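Local coordinates for cystathionine beta-lyase family protein, YNBB B.subtilis ortholog (Clostridium acetobutylicum, PDB 3HVY), which is a putative cystathionine beta-lyase of the methionine gamma-lyase family that carries pyridoxal phosphate on a lysine and may be involved in aluminium resistance, at residues L47-A52 against G222-E227; D80-N85 against E292-A297. All coordinates share one frame; numbering follows the deposited sequence. Where two conformers were deposited one is given.

Contact 1 (L47-A52 against G222-E227); sequences LKVLKA and GEFVEE
Lys48 and Val49, neighbours on helix 18-55, reach residues 222-227, part of a loop, in different ways, one by a hydrogen bond from its ammonium and the other by a methyl group. The lysine chain starts with CG anti to the backbone N and runs extended until chi3 (70°), where a bend carries the ammonium past Phe224 to the backbone of Glu227. There NZ donates to Glu227 O at 2.9 Å; it sits above the carbonyl plane, 59° out of it, with a C=O...N angle of 120°. A water 2.7 Å from Lys48 NZ accepts a second bond from the ammonium and lies 2.9 Å from Glu226 O, a carbonyl also bonded by Asn45 ND2. On its way Lys48 CE passes the Phe224 ring at its edge, 4.4 Å from CE1. The loop follows strand 214-218 of the large mixed sheet of a fold-type I pyridoxal-phosphate enzyme, and Glu223 O is bound by Asn245 ND2, next to the cofactor-bearing Lys244. The side chain of Phe224 crosses that of Val49 at about a right angle. Val49 CG2, the branch anti to the carbonyl carbon, meets the ring obliquely at the far end, 3.6 Å from Phe224 CZ. Ile86 touches both of these side chains, while Ile246 packs on Phe224.

Contact 2 (D80-N85 against E292-A297); sequences DRVYAN and EGLFMA. With NA (sodium ion), chain X.
Leu294 CD2 is wedged between Val82 and Tyr83, 3.6 Å from Val82 CG1 and 3.8 Å from Tyr83 CE1. The contact joins helix 74-87 to helix 287-317, a long helix of the fold-type I architecture of pyridoxal-phosphate enzymes, and it is wholly apolar and buried. Leu294 turns its forked end to helix 74-87 because chi1 of 178° sets CG trans to N; CD1 adds a looser approach, 4.0 Å from Tyr83 CE1. The tyrosine ring and the leucine run alongside each other in opposite directions, the methyl meeting the ring obliquely. Phe53, Leu79 and Ile86 also touch Leu294, and helix 74-87 is tied down by salt bridges from Asp80 to Arg95 and from Arg81 to Glu56. Towards the end of that helix Asn85 chelates a sodium ion, while its ND2 donates to Glu55 OE1, a bond consistent with holding the amide in place for the metal. Asn88 OD1 and two waters are further ligands, while Asn85 O and Asn85 OD1 both lie 2.3 Å from the sodium.

Overall arrangement
The two contacts lie about 9 Å apart between centres, on the same side of the chain's centre, and touch directly. Along the chain their segments alternate: 47-52, 80-85, 222-227, 292-297. Helices 18-55 and 74-87 follow one another, whereas the other two segments come much later. Phe224 CE2 of contact 1 packs 3.7 Å from Ala297 CB of contact 2, and Ala52 CA lies 3.7 Å from Asn85 ND2. Early helices, the loop after strand 214-218 of the large mixed sheet and helix 287-317 thus form one cluster against the subunit interface: Lys51 NZ hydrogen-bonds Ser9 OG of the second subunit, and the Phe295 ring meets that of His413 of the second subunit edge-to-face.

Contact 1 (L47-A52 against G222-E227)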
loop_
_atom_site.group_PDB
_atom_site.type_symbol
_atom_site.label_atom_id
_atom_site.label_comp_id
_atom_site.label_asym_id
_atom_site.label_seq_id
_atom_site.Cartn_x
_atom_site.Cartn_y
_atom_site.Cartn_z
ATOM N N LEU D 47 -29.074 -1.387 6.770
ATOM C CA LEU D 47 -29.650 -2.615 6.269
ATOM C C LEU D 47 -29.595 -2.696 4.751
ATOM O O LEU D 47 -29.248 -3.706 4.184
ATOM C CB LEU D 47 -31.102 -2.723 6.736
ATOM C CG LEU D 47 -31.882 -3.955 6.246
ATOM C CD1 LEU D 47 -31.218 -5.303 6.706
ATOM C CD2 LEU D 47 -33.325 -3.860 6.745
ATOM N N LYS D 48 -29.913 -1.610 4.066
ATOM C CA LYS D 48 -29.798 -1.597 2.595
ATOM C C LYS D 48 -28.368 -2.004 2.133
ATOM O O LYS D 48 -28.174 -2.721 1.131
ATOM C CB LYS D 48 -30.152 -0.167 2.152
ATOM C CG LYS D 48 -29.850 0.221 0.758
ATOM C CD LYS D 48 -30.669 1.476 0.308
ATOM C CE LYS D 48 -30.292 2.789 0.940
ATOM N NZ LYS D 48 -30.946 4.029 0.244
ATOM N N VAL D 49 -27.351 -1.491 2.831
ATOM C CA VAL D 49 -25.987 -1.743 2.449
ATOM C C VAL D 49 -25.613 -3.191 2.779
ATOM O O VAL D 49 -25.053 -3.878 1.947
ATOM C CB VAL D 49 -24.977 -0.685 3.070
ATOM C CG1 VAL D 49 -23.566 -1.088 2.794
ATOM C CG2 VAL D 49 -25.230 0.738 2.452
ATOM N N LEU D 50 -25.947 -3.656 3.969
ATOM C CA LEU D 50 -25.659 -5.014 4.356
ATOM C C LEU D 50 -26.270 -5.983 3.333
ATOM O O LEU D 50 -25.619 -6.947 2.875
ATOM C CB LEU D 50 -26.239 -5.272 5.748
ATOM C CG LEU D 50 -26.091 -6.682 6.306
ATOM C CD1 LEU D 50 -24.583 -7.067 6.359
ATOM C CD2 LEU D 50 -26.800 -6.820 7.680
ATOM N N LYS D 51 -27.520 -5.770 2.957
ATOM C CA LYS D 51 -28.146 -6.684 1.984
ATOM C C LYS D 51 -27.394 -6.701 0.647
ATOM O O LYS D 51 -27.259 -7.733 0.014
ATOM C CB LYS D 51 -29.588 -6.287 1.680
ATOM C CG LYS D 51 -30.585 -6.486 2.788
ATOM C CD LYS D 51 -32.028 -6.415 2.262
ATOM C CE LYS D 51 -32.313 -5.181 1.423
ATOM N NZ LYS D 51 -33.754 -5.092 1.006
ATOM N N ALA D 52 -26.977 -5.529 0.180
ATOM C CA ALA D 52 -26.235 -5.411 -1.078
ATOM C C ALA D 52 -24.906 -6.250 -0.990
ATOM O O ALA D 52 -24.555 -7.020 -1.914
ATOM C CB ALA D 52 -25.979 -3.944 -1.393
ATOM N N GLY D 222 -24.888 14.047 -0.415
ATOM C CA GLY D 222 -26.233 13.590 -0.092
ATOM C C GLY D 222 -26.359 12.099 0.197
ATOM O O GLY D 222 -27.419 11.635 0.601
ATOM N N GLU D 223 -25.317 11.325 -0.022
ATOM C CA GLU D 223 -25.459 9.875 0.057
ATOM C C GLU D 223 -25.803 9.491 1.440
ATOM O O GLU D 223 -25.181 9.969 2.354
ATOM C CB GLU D 223 -24.164 9.161 -0.349
ATOM C CG GLU D 223 -23.651 9.512 -1.787
ATOM C CD GLU D 223 -22.749 10.744 -1.863
ATOM O OE1 GLU D 223 -22.541 11.438 -0.840
ATOM O OE2 GLU D 223 -22.232 11.014 -2.983
ATOM N N PHE D 224 -26.796 8.616 1.582
ATOM C CA PHE D 224 -27.313 8.119 2.875
ATOM C C PHE D 224 -27.883 9.132 3.865
ATOM O O PHE D 224 -28.167 8.755 5.024
ATOM C CB PHE D 224 -26.240 7.307 3.580
ATOM C CG PHE D 224 -25.719 6.168 2.759
ATOM C CD1 PHE D 224 -26.584 5.276 2.165
ATOM C CD2 PHE D 224 -24.354 6.005 2.551
ATOM C CE1 PHE D 224 -26.112 4.216 1.394
ATOM C CE2 PHE D 224 -23.876 4.965 1.733
ATOM C CZ PHE D 224 -24.757 4.071 1.186
ATOM N N VAL D 225 -28.113 10.373 3.430
ATOM C CA VAL D 225 -28.752 11.335 4.283
ATOM C C VAL D 225 -30.284 11.088 4.354
ATOM O O VAL D 225 -30.922 11.359 5.373
ATOM C CB VAL D 225 -28.413 12.772 3.886
ATOM C CG1 VAL D 225 -29.239 13.772 4.799
ATOM C CG2 VAL D 225 -26.880 12.991 3.995
ATOM N N GLU D 226 -30.858 10.586 3.274
ATOM C CA GLU D 226 -32.247 10.174 3.250
ATOM C C GLU D 226 -32.275 8.670 2.984
ATOM O O GLU D 226 -31.247 8.045 2.679
ATOM C CB GLU D 226 -33.036 10.925 2.164
ATOM C CG GLU D 226 -33.106 12.453 2.363
ATOM C CD GLU D 226 -34.157 13.131 1.493
ATOM O OE1 GLU D 226 -35.278 12.630 1.458
ATOM O OE2 GLU D 226 -33.893 14.198 0.888
ATOM N N GLU D 227 -33.468 8.099 3.038
ATOM C CA GLU D 227 -33.634 6.656 2.802
ATOM C C GLU D 227 -33.635 6.310 1.321
ATOM O O GLU D 227 -33.542 5.137 0.954
ATOM C CB GLU D 227 -34.891 6.139 3.541
ATOM C CG GLU D 227 -36.231 6.513 3.015
ATOM C CD GLU D 227 -36.556 8.033 2.977
ATOM O OE1 GLU D 227 -35.949 8.909 3.706
ATOM O OE2 GLU D 227 -37.469 8.330 2.172
HETATM O O HOH W 1 -29.808 6.373 0.843
#

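Contact 2 (D80-N85 against E292-A297)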
loop_
_atom_site.group_PDB
_atom_site.type_symbol
_atom_site.label_atom_id
_atom_site.label_comp_id
_atom_site.label_asym_id
_atom_site.label_seq_id
_atom_site.Cartn_x
_atom_site.Cartn_y
_atom_site.Cartn_z
ATOM N N ASP D 80 -18.632 -2.302 -7.963
ATOM C CA ASP D 80 -19.606 -1.713 -8.895
ATOM C C ASP D 80 -21.004 -2.349 -8.779
ATOM O O ASP D 80 -22.004 -1.645 -8.806
ATOM C CB ASP D 80 -19.136 -1.867 -10.323
ATOM C CG ASP D 80 -17.882 -1.050 -10.639
ATOM O OD1 ASP D 80 -17.483 -0.219 -9.816
ATOM O OD2 ASP D 80 -17.262 -1.283 -11.727
ATOM N N ARG D 81 -21.090 -3.690 -8.690
ATOM C CA ARG D 81 -22.397 -4.334 -8.561
ATOM C C ARG D 81 -23.069 -3.988 -7.231
ATOM O O ARG D 81 -24.279 -3.750 -7.178
ATOM C CB ARG D 81 -22.281 -5.830 -8.729
ATOM C CG ARG D 81 -22.022 -6.212 -10.173
ATOM C CD ARG D 81 -22.165 -7.718 -10.403
ATOM N NE ARG D 81 -20.988 -8.438 -9.930
ATOM C CZ ARG D 81 -19.855 -8.587 -10.632
ATOM N NH1 ARG D 81 -19.727 -8.145 -11.876
ATOM N NH2 ARG D 81 -18.843 -9.236 -10.098
ATOM N N VAL D 82 -22.279 -3.889 -6.162
ATOM C CA VAL D 82 -22.841 -3.530 -4.839
ATOM C C VAL D 82 -23.448 -2.104 -4.878
ATOM O O VAL D 82 -24.578 -1.897 -4.434
ATOM C CB VAL D 82 -21.774 -3.700 -3.712
ATOM C CG1 VAL D 82 -22.234 -3.042 -2.407
ATOM C CG2 VAL D 82 -21.456 -5.247 -3.514
ATOM N N TYR D 83 -22.708 -1.137 -5.430
ATOM C CA TYR D 83 -23.207 0.203 -5.542
ATOM C C TYR D 83 -24.464 0.250 -6.434
ATOM O O TYR D 83 -25.425 0.947 -6.110
ATOM C CB TYR D 83 -22.174 1.127 -6.144
ATOM C CG TYR D 83 -21.263 1.892 -5.208
ATOM C CD1 TYR D 83 -20.417 1.252 -4.331
ATOM C CD2 TYR D 83 -21.166 3.298 -5.302
ATOM C CE1 TYR D 83 -19.490 2.011 -3.526
ATOM C CE2 TYR D 83 -20.289 4.022 -4.523
ATOM C CZ TYR D 83 -19.483 3.386 -3.605
ATOM O OH TYR D 83 -18.598 4.151 -2.831
ATOM N N ALA D 84 -24.442 -0.424 -7.579
ATOM C CA ALA D 84 -25.634 -0.445 -8.473
ATOM C C ALA D 84 -26.876 -0.964 -7.690
ATOM O O ALA D 84 -28.009 -0.432 -7.786
ATOM C CB ALA D 84 -25.368 -1.307 -9.692
ATOM N N ASN D 85 -26.658 -1.983 -6.887
ATOM C CA ASN D 85 -27.741 -2.528 -6.059
ATOM C C ASN D 85 -28.238 -1.471 -5.044
ATOM O O ASN D 85 -29.449 -1.206 -4.925
ATOM C CB ASN D 85 -27.230 -3.739 -5.314
ATOM C CG ASN D 85 -28.349 -4.599 -4.736
ATOM O OD1 ASN D 85 -29.534 -4.219 -4.753
ATOM N ND2 ASN D 85 -27.987 -5.793 -4.266
ATOM N N GLU D 292 -15.108 -1.471 3.213
ATOM C CA GLU D 292 -15.352 -1.161 4.605
ATOM C C GLU D 292 -15.913 0.241 4.741
ATOM O O GLU D 292 -16.779 0.474 5.528
ATOM C CB GLU D 292 -14.077 -1.283 5.446
ATOM C CG GLU D 292 -14.422 -1.088 6.925
ATOM C CD GLU D 292 -13.295 -1.368 7.916
ATOM O OE1 GLU D 292 -12.151 -1.620 7.479
ATOM O OE2 GLU D 292 -13.587 -1.344 9.138
ATOM N N GLY D 293 -15.382 1.193 3.970
ATOM C CA GLY D 293 -15.864 2.526 3.986
ATOM C C GLY D 293 -17.323 2.613 3.619
ATOM O O GLY D 293 -18.101 3.360 4.266
ATOM N N LEU D 294 -17.710 1.898 2.578
ATOM C CA LEU D 294 -19.131 1.793 2.219
ATOM C C LEU D 294 -20.026 1.243 3.356
ATOM O O LEU D 294 -21.113 1.763 3.637
ATOM C CB LEU D 294 -19.281 0.965 0.940
ATOM C CG LEU D 294 -20.676 0.691 0.399
ATOM C CD1 LEU D 294 -21.316 1.976 0.044
ATOM C CD2 LEU D 294 -20.682 -0.269 -0.771
ATOM N N PHE D 295 -19.559 0.201 4.020
ATOM C CA PHE D 295 -20.292 -0.377 5.116
ATOM C C PHE D 295 -20.512 0.590 6.264
ATOM O O PHE D 295 -21.606 0.620 6.852
ATOM C CB PHE D 295 -19.620 -1.648 5.595
ATOM C CG PHE D 295 -20.468 -2.423 6.511
ATOM C CD1 PHE D 295 -21.579 -3.088 6.025
ATOM C CD2 PHE D 295 -20.199 -2.452 7.854
ATOM C CE1 PHE D 295 -22.402 -3.794 6.862
ATOM C CE2 PHE D 295 -20.999 -3.145 8.707
ATOM C CZ PHE D 295 -22.144 -3.815 8.203
HETATM N N MSE D 296 -19.493 1.395 6.566
HETATM C CA MSE D 296 -19.578 2.377 7.634
HETATM C C MSE D 296 -20.230 3.711 7.181
HETATM O O MSE D 296 -20.475 4.582 8.012
HETATM C CB MSE D 296 -18.161 2.685 8.145
HETATM C CG MSE D 296 -17.382 1.528 8.752
HETATM SE SE MSE D 296 -15.510 2.126 9.029
HETATM C CE MSE D 296 -15.898 3.941 9.690
ATOM N N ALA D 297 -20.488 3.877 5.886
ATOM C CA ALA D 297 -20.998 5.147 5.368
ATOM C C ALA D 297 -22.388 5.612 5.881
ATOM O O ALA D 297 -22.580 6.825 6.138
ATOM C CB ALA D 297 -20.922 5.197 3.866
HETATM NA NA NA X . -31.252 -2.683 -4.992
HETATM O O HOH W 2 -33.032 -4.200 -4.439
HETATM O O HOH W 3 -31.047 -3.323 -7.555
#